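PDB 5WLH: LbaCas13a H328A (C2c2) from Lachnospiraceae bacterium NK4A179, which binds CRISPR RNA as its guide and, as an RNA-targeting Cas13a effector nuclease, probably cuts RNA at adenines once a matching target pairs with that guide. Local coordinates for residues 510-515 and 1045-1050; 909-914 and 971-976; 923-928 and 962-967. All coordinates share one frame; numbering follows the deposited sequence.

Contact 1: 510-515 and 1045-1050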
# COMPACT_ATOMS: atom_id res chain seq x y z
N ALA A 510 -20.72 -7.30 -3.21
CA ALA A 510 -21.94 -7.28 -2.41
C ALA A 510 -22.68 -5.96 -2.57
O ALA A 510 -23.90 -5.92 -2.75
CB ALA A 510 -21.60 -7.55 -0.94
N ARG A 511 -21.94 -4.85 -2.49
CA ARG A 511 -22.53 -3.53 -2.70
C ARG A 511 -23.23 -3.45 -4.05
O ARG A 511 -24.39 -3.03 -4.15
CB ARG A 511 -21.46 -2.44 -2.58
CG ARG A 511 -21.98 -1.05 -2.90
CD ARG A 511 -23.18 -0.73 -1.99
NE ARG A 511 -23.63 0.66 -2.15
CZ ARG A 511 -24.52 1.23 -1.36
NH1 ARG A 511 -25.08 0.53 -0.36
NH2 ARG A 511 -24.86 2.49 -1.55
N HIS A 512 -22.53 -3.84 -5.12
CA HIS A 512 -23.12 -3.72 -6.45
C HIS A 512 -24.37 -4.59 -6.57
O HIS A 512 -25.40 -4.14 -7.08
CB HIS A 512 -22.10 -4.06 -7.52
CG HIS A 512 -20.95 -3.11 -7.52
ND1 HIS A 512 -19.70 -3.42 -8.02
CD2 HIS A 512 -20.85 -1.84 -7.04
CE1 HIS A 512 -18.89 -2.39 -7.86
NE2 HIS A 512 -19.56 -1.42 -7.27
N LEU A 513 -24.29 -5.84 -6.12
CA LEU A 513 -25.48 -6.70 -6.21
C LEU A 513 -26.62 -6.14 -5.37
O LEU A 513 -27.79 -6.22 -5.75
CB LEU A 513 -25.14 -8.12 -5.76
CG LEU A 513 -26.31 -9.13 -5.73
CD1 LEU A 513 -27.07 -9.16 -7.06
CD2 LEU A 513 -25.78 -10.49 -5.40
N SER A 514 -26.30 -5.58 -4.20
CA SER A 514 -27.35 -5.05 -3.33
C SER A 514 -27.96 -3.77 -3.88
O SER A 514 -29.13 -3.47 -3.61
CB SER A 514 -26.80 -4.81 -1.93
OG SER A 514 -26.30 -3.50 -1.78
N SER A 515 -27.18 -3.02 -4.67
CA SER A 515 -27.49 -1.61 -4.92
C SER A 515 -28.84 -1.43 -5.61
O SER A 515 -29.55 -0.45 -5.34
CB SER A 515 -26.37 -0.97 -5.74
OG SER A 515 -26.32 -1.50 -7.04
N LYS A 1045 -24.78 3.58 -13.33
CA LYS A 1045 -25.99 3.00 -12.72
C LYS A 1045 -25.70 1.64 -12.09
O LYS A 1045 -26.22 1.33 -11.02
CB LYS A 1045 -27.09 2.89 -13.77
CG LYS A 1045 -28.25 1.96 -13.40
CD LYS A 1045 -29.37 2.71 -12.69
CE LYS A 1045 -30.76 2.16 -13.03
NZ LYS A 1045 -30.74 0.74 -13.53
N LEU A 1046 -24.89 0.82 -12.74
CA LEU A 1046 -24.65 -0.52 -12.21
C LEU A 1046 -23.65 -0.49 -11.06
O LEU A 1046 -23.83 -1.20 -10.06
CB LEU A 1046 -24.12 -1.45 -13.30
CG LEU A 1046 -25.01 -1.69 -14.52
CD1 LEU A 1046 -24.29 -2.59 -15.53
CD2 LEU A 1046 -26.30 -2.32 -14.08
N TYR A 1047 -22.59 0.30 -11.21
CA TYR A 1047 -21.44 0.23 -10.31
C TYR A 1047 -21.16 1.52 -9.55
O TYR A 1047 -20.44 1.46 -8.55
CB TYR A 1047 -20.18 -0.18 -11.10
CG TYR A 1047 -20.39 -1.41 -11.97
CD1 TYR A 1047 -20.66 -2.66 -11.40
CD2 TYR A 1047 -20.32 -1.32 -13.36
CE1 TYR A 1047 -20.84 -3.78 -12.19
CE2 TYR A 1047 -20.51 -2.41 -14.15
CZ TYR A 1047 -20.78 -3.64 -13.57
OH TYR A 1047 -20.96 -4.73 -14.36
N GLY A 1048 -21.70 2.66 -9.99
CA GLY A 1048 -21.51 3.92 -9.29
C GLY A 1048 -22.62 4.20 -8.30
O GLY A 1048 -23.54 3.41 -8.09
N GLU A 1049 -22.51 5.37 -7.67
CA GLU A 1049 -23.38 5.78 -6.57
C GLU A 1049 -24.07 7.08 -6.97
O GLU A 1049 -23.43 8.14 -7.00
CB GLU A 1049 -22.59 5.93 -5.27
CG GLU A 1049 -21.83 4.66 -4.90
CD GLU A 1049 -22.72 3.63 -4.22
OE1 GLU A 1049 -23.92 3.91 -4.02
OE2 GLU A 1049 -22.23 2.52 -3.89
N ARG A 1050 -25.36 6.98 -7.30
CA ARG A 1050 -26.03 8.05 -8.03
C ARG A 1050 -26.08 9.32 -7.20
O ARG A 1050 -25.66 10.39 -7.66
CB ARG A 1050 -27.43 7.61 -8.43
CG ARG A 1050 -28.21 8.64 -9.24
CD ARG A 1050 -29.62 8.14 -9.50
NE ARG A 1050 -30.55 9.22 -9.82
CZ ARG A 1050 -31.81 9.03 -10.21
NH1 ARG A 1050 -32.59 10.07 -10.48
NH2 ARG A 1050 -32.28 7.80 -10.32
O HOH W 1 -18.66 1.01 -6.48
O HOH W 2 -25.15 0.89 -8.29
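Arg511 and Glu1049 meet in a side-on, two-bond salt bridge that ties helix 486-517 to the turn between helix 1039-1047 and helix 1050-1056, where Glu1049 holds the N-cap position. Their chains approach from opposite directions, and each is folded at its second torsion. Arg511 NE reaches the syn lone pair of Glu1049 OE2 at 2.9 Å, almost straight at 163°, while Arg511 NH2 meets Glu1049 OE1 at 3.0 Å. Both acceptors lie close to the guanidinium plane, but the carboxylate is turned 33° against it, and OE1 is met somewhat out of the carboxylate plane. With a separate nitrogen for each oxygen, neither group can easily rotate.

Next to Arg511, His512 forms a T-shaped pair with Tyr1047. The edge of Tyr1047 points at the imidazole face, with Tyr1047 CD1 3.6 Å from His512 ND1 and set toward the rim, and the Tyr1047 CA lies over the same ring as a CH-pi donor, 4.1 Å from the His512 centroid. The imidazole is held by its edges as well: ND1 is hydrogen-bonded to Phe912 O, and His512 NE2 lies 2.7 Å from an in-plane water that is also within bonding distance of Tyr1047 O. Helix 915-941 closes over the pair, with Gln917 against His512 and Pro915 against Tyr1047.

Ser515, one turn farther along its helix, shows how a hydroxyl can serve both backbones. Its OG lies between the backbone N and the carbonyl carbon (chi1 67°), from where it donates back to His512 O at 2.8 Å. With its proton spent there, Ser515 OG accepts from a second water at 2.9 Å, and that water also comes within bonding distance of the carbonyl oxygens of Lys1045 and Gly1048.

Contact 2: 909-914 and 971-976; sequences VSRFLS and VKLCGT. With nucleotides of chain B.
Two helix ends pack together beside the guide RNA: Arg911, closing helix 901-911, and Cys974, closing helix 960-974, meet where the first helix turns toward helix 915-941, which Ser914 N-caps through Gln917 N. The thiol points into this turn. Cys974 SG lies 3.1 Å from Arg911 O and 3.3 Å from Leu913 O, a buried carbonyl for which the model gives no clear partner.

The Arg911 guanidinium lies flat on aliphatic carbon, with Leu973 CB over the centre of one face and 3.5 Å from Arg911 CZ. The chain bends at its second torsion (chi2 65°), which brings the group across the helix end, while NE turns to a salt bridge with Glu631. At the edge, Arg911 NH1 donates to an in-plane water at 2.9 Å, and this water is also within bonding distance of Leu973 O. An arginine can thus pack by its face and spend its nitrogens at its rim.

The end of helix 960-974 and the residues after it also reach the RNA. A side chain at Gly975 would be crowded by the ribose of U35 of chain B, whose O4' is 3.3 Å from Val971 CG1, and Gly975 O comes 3.1 Å from N6 of A36 of chain B.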
# COMPACT_ATOMS: atom_id res chain seq x y z
N VAL A 909 -17.80 -13.08 -7.60
CA VAL A 909 -17.26 -11.87 -6.98
C VAL A 909 -16.68 -10.93 -8.04
O VAL A 909 -17.02 -9.75 -8.08
CB VAL A 909 -16.23 -12.22 -5.89
CG1 VAL A 909 -15.46 -10.96 -5.45
CG2 VAL A 909 -16.94 -12.80 -4.70
N SER A 910 -15.84 -11.46 -8.94
CA SER A 910 -15.24 -10.57 -9.93
C SER A 910 -16.28 -10.07 -10.92
O SER A 910 -16.19 -8.93 -11.39
CB SER A 910 -14.11 -11.28 -10.69
OG SER A 910 -14.60 -12.33 -11.50
N ARG A 911 -17.30 -10.88 -11.19
CA ARG A 911 -18.29 -10.52 -12.20
C ARG A 911 -19.13 -9.33 -11.76
O ARG A 911 -19.64 -8.60 -12.62
CB ARG A 911 -19.18 -11.73 -12.51
CG ARG A 911 -20.07 -11.55 -13.73
CD ARG A 911 -19.28 -11.43 -15.01
NE ARG A 911 -20.19 -11.34 -16.15
CZ ARG A 911 -20.69 -10.20 -16.63
NH1 ARG A 911 -20.36 -9.02 -16.09
NH2 ARG A 911 -21.52 -10.23 -17.65
N PHE A 912 -19.30 -9.13 -10.46
CA PHE A 912 -20.10 -8.03 -9.94
C PHE A 912 -19.29 -6.77 -9.69
O PHE A 912 -19.78 -5.85 -9.04
CB PHE A 912 -20.82 -8.46 -8.66
CG PHE A 912 -22.15 -9.08 -8.94
CD1 PHE A 912 -23.26 -8.28 -9.15
CD2 PHE A 912 -22.28 -10.45 -9.09
CE1 PHE A 912 -24.48 -8.83 -9.45
CE2 PHE A 912 -23.50 -11.02 -9.39
CZ PHE A 912 -24.60 -10.21 -9.58
N LEU A 913 -18.06 -6.70 -10.19
CA LEU A 913 -17.24 -5.51 -10.04
C LEU A 913 -17.43 -4.58 -11.24
O LEU A 913 -17.91 -4.98 -12.29
CB LEU A 913 -15.77 -5.88 -9.91
CG LEU A 913 -15.39 -6.78 -8.74
CD1 LEU A 913 -13.91 -7.13 -8.84
CD2 LEU A 913 -15.73 -6.06 -7.42
N SER A 914 -17.03 -3.32 -11.07
CA SER A 914 -16.86 -2.47 -12.23
C SER A 914 -15.72 -3.03 -13.09
O SER A 914 -14.88 -3.78 -12.59
CB SER A 914 -16.53 -1.03 -11.82
OG SER A 914 -15.21 -0.99 -11.33
N VAL A 971 -13.59 -9.13 -16.45
CA VAL A 971 -13.10 -7.84 -16.93
C VAL A 971 -13.77 -7.49 -18.25
O VAL A 971 -14.32 -6.40 -18.44
CB VAL A 971 -11.57 -7.84 -17.08
CG1 VAL A 971 -11.09 -6.55 -17.77
CG2 VAL A 971 -10.89 -8.00 -15.74
N LYS A 972 -13.75 -8.44 -19.18
CA LYS A 972 -14.28 -8.20 -20.52
C LYS A 972 -15.79 -8.01 -20.50
O LYS A 972 -16.32 -7.07 -21.10
CB LYS A 972 -13.88 -9.37 -21.43
CG LYS A 972 -12.39 -9.36 -21.81
CD LYS A 972 -11.87 -10.74 -22.11
CE LYS A 972 -10.49 -10.71 -22.77
NZ LYS A 972 -9.85 -12.08 -22.81
N LEU A 973 -16.49 -8.88 -19.77
CA LEU A 973 -17.95 -8.83 -19.78
C LEU A 973 -18.50 -7.69 -18.91
O LEU A 973 -19.57 -7.15 -19.23
CB LEU A 973 -18.51 -10.18 -19.35
CG LEU A 973 -18.26 -11.35 -20.32
CD1 LEU A 973 -19.04 -12.58 -19.94
CD2 LEU A 973 -18.63 -10.95 -21.76
N CYS A 974 -17.82 -7.31 -17.83
CA CYS A 974 -18.28 -6.16 -17.05
C CYS A 974 -18.30 -4.90 -17.89
O CYS A 974 -19.15 -4.03 -17.68
CB CYS A 974 -17.40 -5.96 -15.82
SG CYS A 974 -17.64 -7.30 -14.62
N GLY A 975 -17.39 -4.79 -18.84
CA GLY A 975 -17.34 -3.63 -19.71
C GLY A 975 -18.15 -3.77 -20.98
O GLY A 975 -18.07 -2.89 -21.85
N THR A 976 -18.92 -4.85 -21.12
CA THR A 976 -19.71 -5.07 -22.33
C THR A 976 -21.17 -4.75 -22.02
O THR A 976 -21.94 -5.58 -21.53
CB THR A 976 -19.55 -6.49 -22.85
OG1 THR A 976 -18.16 -6.74 -23.06
CG2 THR A 976 -20.29 -6.64 -24.17
P A B 36 -10.60 -2.07 -23.33
OP1 A B 36 -11.42 -2.58 -24.45
OP2 A B 36 -9.14 -2.28 -23.32
O5' A B 36 -10.83 -0.52 -23.15
C5' A B 36 -10.45 0.38 -24.17
C4' A B 36 -11.54 1.39 -24.44
O4' A B 36 -12.74 0.71 -24.89
C3' A B 36 -11.96 2.22 -23.24
O3' A B 36 -12.47 3.43 -23.79
C2' A B 36 -13.11 1.38 -22.67
O2' A B 36 -13.98 2.08 -21.81
C1' A B 36 -13.80 0.94 -23.96
N9 A B 36 -14.56 -0.30 -23.91
C8 A B 36 -14.27 -1.49 -23.28
N7 A B 36 -15.16 -2.43 -23.53
C5 A B 36 -16.06 -1.82 -24.40
C6 A B 36 -17.23 -2.29 -25.04
N6 A B 36 -17.71 -3.52 -24.89
N1 A B 36 -17.89 -1.42 -25.85
C2 A B 36 -17.41 -0.18 -26.00
N3 A B 36 -16.32 0.36 -25.46
C4 A B 36 -15.69 -0.52 -24.66
P U B 35 -6.78 -4.33 -20.69
OP1 U B 35 -6.21 -5.22 -19.65
OP2 U B 35 -6.88 -4.94 -22.03
O5' U B 35 -8.21 -3.80 -20.26
C5' U B 35 -9.36 -4.61 -20.39
C4' U B 35 -10.57 -3.80 -20.01
O4' U B 35 -10.48 -3.40 -18.63
C3' U B 35 -10.70 -2.49 -20.76
O3' U B 35 -11.29 -2.69 -22.03
C2' U B 35 -11.55 -1.65 -19.82
O2' U B 35 -12.93 -1.94 -19.99
C1' U B 35 -11.10 -2.15 -18.44
N1 U B 35 -10.12 -1.23 -17.82
C2 U B 35 -10.66 -0.15 -17.16
O2 U B 35 -11.86 0.03 -17.05
N3 U B 35 -9.74 0.70 -16.62
C4 U B 35 -8.37 0.60 -16.69
O4 U B 35 -7.69 1.47 -16.15
C5 U B 35 -7.88 -0.54 -17.40
C6 U B 35 -8.76 -1.40 -17.93
O HOH W 3 -22.20 -7.19 -17.48
O HOH W 4 -21.80 -8.03 -20.28

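Contact 3: 923-928 and 962-967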
# COMPACT_ATOMS: atom_id res chain seq x y z
N GLY A 923 -5.00 -7.64 -11.80
CA GLY A 923 -3.63 -7.20 -11.58
C GLY A 923 -3.08 -7.67 -10.24
O GLY A 923 -1.90 -8.02 -10.14
N PHE A 924 -3.92 -7.70 -9.20
CA PHE A 924 -3.47 -8.19 -7.90
C PHE A 924 -3.16 -9.68 -7.96
O PHE A 924 -2.22 -10.16 -7.31
CB PHE A 924 -4.53 -7.90 -6.84
CG PHE A 924 -4.53 -6.47 -6.35
CD1 PHE A 924 -3.35 -5.88 -5.95
CD2 PHE A 924 -5.70 -5.73 -6.29
CE1 PHE A 924 -3.34 -4.55 -5.50
CE2 PHE A 924 -5.70 -4.42 -5.84
CZ PHE A 924 -4.52 -3.84 -5.43
N LEU A 925 -3.97 -10.43 -8.69
CA LEU A 925 -3.66 -11.84 -8.88
C LEU A 925 -2.31 -12.01 -9.56
O LEU A 925 -1.50 -12.84 -9.14
CB LEU A 925 -4.76 -12.51 -9.70
CG LEU A 925 -4.51 -14.01 -9.89
CD1 LEU A 925 -4.78 -14.71 -8.57
CD2 LEU A 925 -5.42 -14.56 -10.99
N HIS A 926 -2.07 -11.24 -10.62
CA HIS A 926 -0.78 -11.31 -11.30
C HIS A 926 0.37 -10.98 -10.37
O HIS A 926 1.43 -11.63 -10.42
CB HIS A 926 -0.75 -10.33 -12.46
CG HIS A 926 -1.75 -10.63 -13.52
ND1 HIS A 926 -2.14 -9.69 -14.45
CD2 HIS A 926 -2.45 -11.76 -13.81
CE1 HIS A 926 -3.03 -10.22 -15.27
NE2 HIS A 926 -3.23 -11.47 -14.90
N SER A 927 0.20 -9.93 -9.57
CA SER A 927 1.25 -9.51 -8.65
C SER A 927 1.51 -10.58 -7.61
O SER A 927 2.67 -10.86 -7.26
CB SER A 927 0.87 -8.18 -7.99
OG SER A 927 0.88 -7.12 -8.94
N TYR A 928 0.44 -11.21 -7.12
CA TYR A 928 0.60 -12.34 -6.21
C TYR A 928 1.43 -13.45 -6.84
O TYR A 928 2.37 -13.97 -6.23
CB TYR A 928 -0.78 -12.86 -5.80
CG TYR A 928 -0.72 -14.17 -5.06
CD1 TYR A 928 -0.43 -14.19 -3.70
CD2 TYR A 928 -0.94 -15.37 -5.70
CE1 TYR A 928 -0.34 -15.35 -3.02
CE2 TYR A 928 -0.87 -16.57 -5.01
CZ TYR A 928 -0.58 -16.54 -3.66
OH TYR A 928 -0.50 -17.69 -2.92
N ASP A 962 -6.70 -20.83 -13.92
CA ASP A 962 -8.15 -20.83 -14.03
C ASP A 962 -8.75 -19.59 -13.40
O ASP A 962 -9.69 -19.00 -13.95
CB ASP A 962 -8.75 -22.07 -13.38
CG ASP A 962 -8.47 -23.33 -14.17
OD1 ASP A 962 -8.10 -23.22 -15.36
OD2 ASP A 962 -8.63 -24.42 -13.59
N VAL A 963 -8.26 -19.20 -12.22
CA VAL A 963 -8.75 -17.99 -11.58
C VAL A 963 -8.55 -16.81 -12.49
O VAL A 963 -9.44 -15.97 -12.66
CB VAL A 963 -8.06 -17.76 -10.23
CG1 VAL A 963 -8.61 -16.48 -9.59
CG2 VAL A 963 -8.31 -18.95 -9.32
N ASP A 964 -7.35 -16.73 -13.07
CA ASP A 964 -7.02 -15.68 -14.02
C ASP A 964 -8.03 -15.62 -15.15
O ASP A 964 -8.59 -14.56 -15.43
CB ASP A 964 -5.60 -15.90 -14.54
CG ASP A 964 -5.07 -14.70 -15.31
OD1 ASP A 964 -5.55 -14.46 -16.44
OD2 ASP A 964 -4.19 -13.98 -14.77
N ALA A 965 -8.29 -16.76 -15.79
CA ALA A 965 -9.21 -16.78 -16.92
C ALA A 965 -10.60 -16.36 -16.50
O ALA A 965 -11.31 -15.68 -17.25
CB ALA A 965 -9.25 -18.18 -17.53
N VAL A 966 -11.02 -16.75 -15.30
CA VAL A 966 -12.35 -16.38 -14.83
C VAL A 966 -12.43 -14.88 -14.62
O VAL A 966 -13.38 -14.22 -15.06
CB VAL A 966 -12.69 -17.13 -13.53
CG1 VAL A 966 -13.90 -16.52 -12.91
CG2 VAL A 966 -12.93 -18.62 -13.83
N ILE A 967 -11.46 -14.31 -13.90
CA ILE A 967 -11.49 -12.87 -13.66
C ILE A 967 -11.41 -12.12 -14.97
O ILE A 967 -12.12 -11.14 -15.18
CB ILE A 967 -10.37 -12.44 -12.70
CG1 ILE A 967 -10.49 -13.16 -11.37
CG2 ILE A 967 -10.46 -10.92 -12.47
CD1 ILE A 967 -9.42 -12.73 -10.37
O HOH W 5 -4.41 -12.41 -17.44
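NE2 of His926 is approached by both Asp964 and a water, giving a small polar triangle on one side of an antiparallel helix pair formed by helices 915-941 and 960-974. Asp964 OD2 stands 2.7 Å from His926 NE2, but the hydrogen bond is weak, bent to 125°. The water sits 3.0 Å from His926 NE2 and donates to Asp964 OD1 at a notably short 2.5 Å, so that each carboxylate oxygen has a neighbour here. The side chains cross at about a right angle, yet their flat ends are nearly coplanar, 19° apart, and the carboxylate meets the imidazole at its edge. Arg671 packs on His926 and Glu670 on Asp964. A phenylalanine at His926 would keep a flat ring but is likely to leave Asp964 OD2 without its partner on the neighbouring helix and the water with one contact fewer.

The segment axes come within 10.4 Å at an angle of 162°, and Leu925 fills the gap. It extends CG away from its own nitrogen (chi1 -178°), which carries the side chain toward the other helix, and one methyl does the touching: Leu925 CD2 is 3.6 Å from Asp964 N. Val963 and Ile967, a turn apart and both backed by Trp906, border that methyl, the nearer approach being Val963 CG1 at 4.0 Å from Leu925 CD2.

In the fold
The three contacts show how chemistry changes with place among neighbouring helices. Contacts 2 and 3 are buried and share helix 960-974: contact 3 pairs its N-terminal half with helix 915-941 through leucine packing and a weak polar bond, whereas contact 2 uses its C-terminal end, where backbone carbonyls, a thiol and waters take over. Contact 1 is only partly buried, and it alone has a two-bond salt bridge. Its centre is about 12 Å from that of contact 2, to which it is joined directly by a probable hydrogen bond between His512 ND1 and Phe912 O. Contacts 1 and 3 do not touch. In sequence all three are nested, 923-928/962-967 within 909-914/971-976, and both within 510-515/1045-1050.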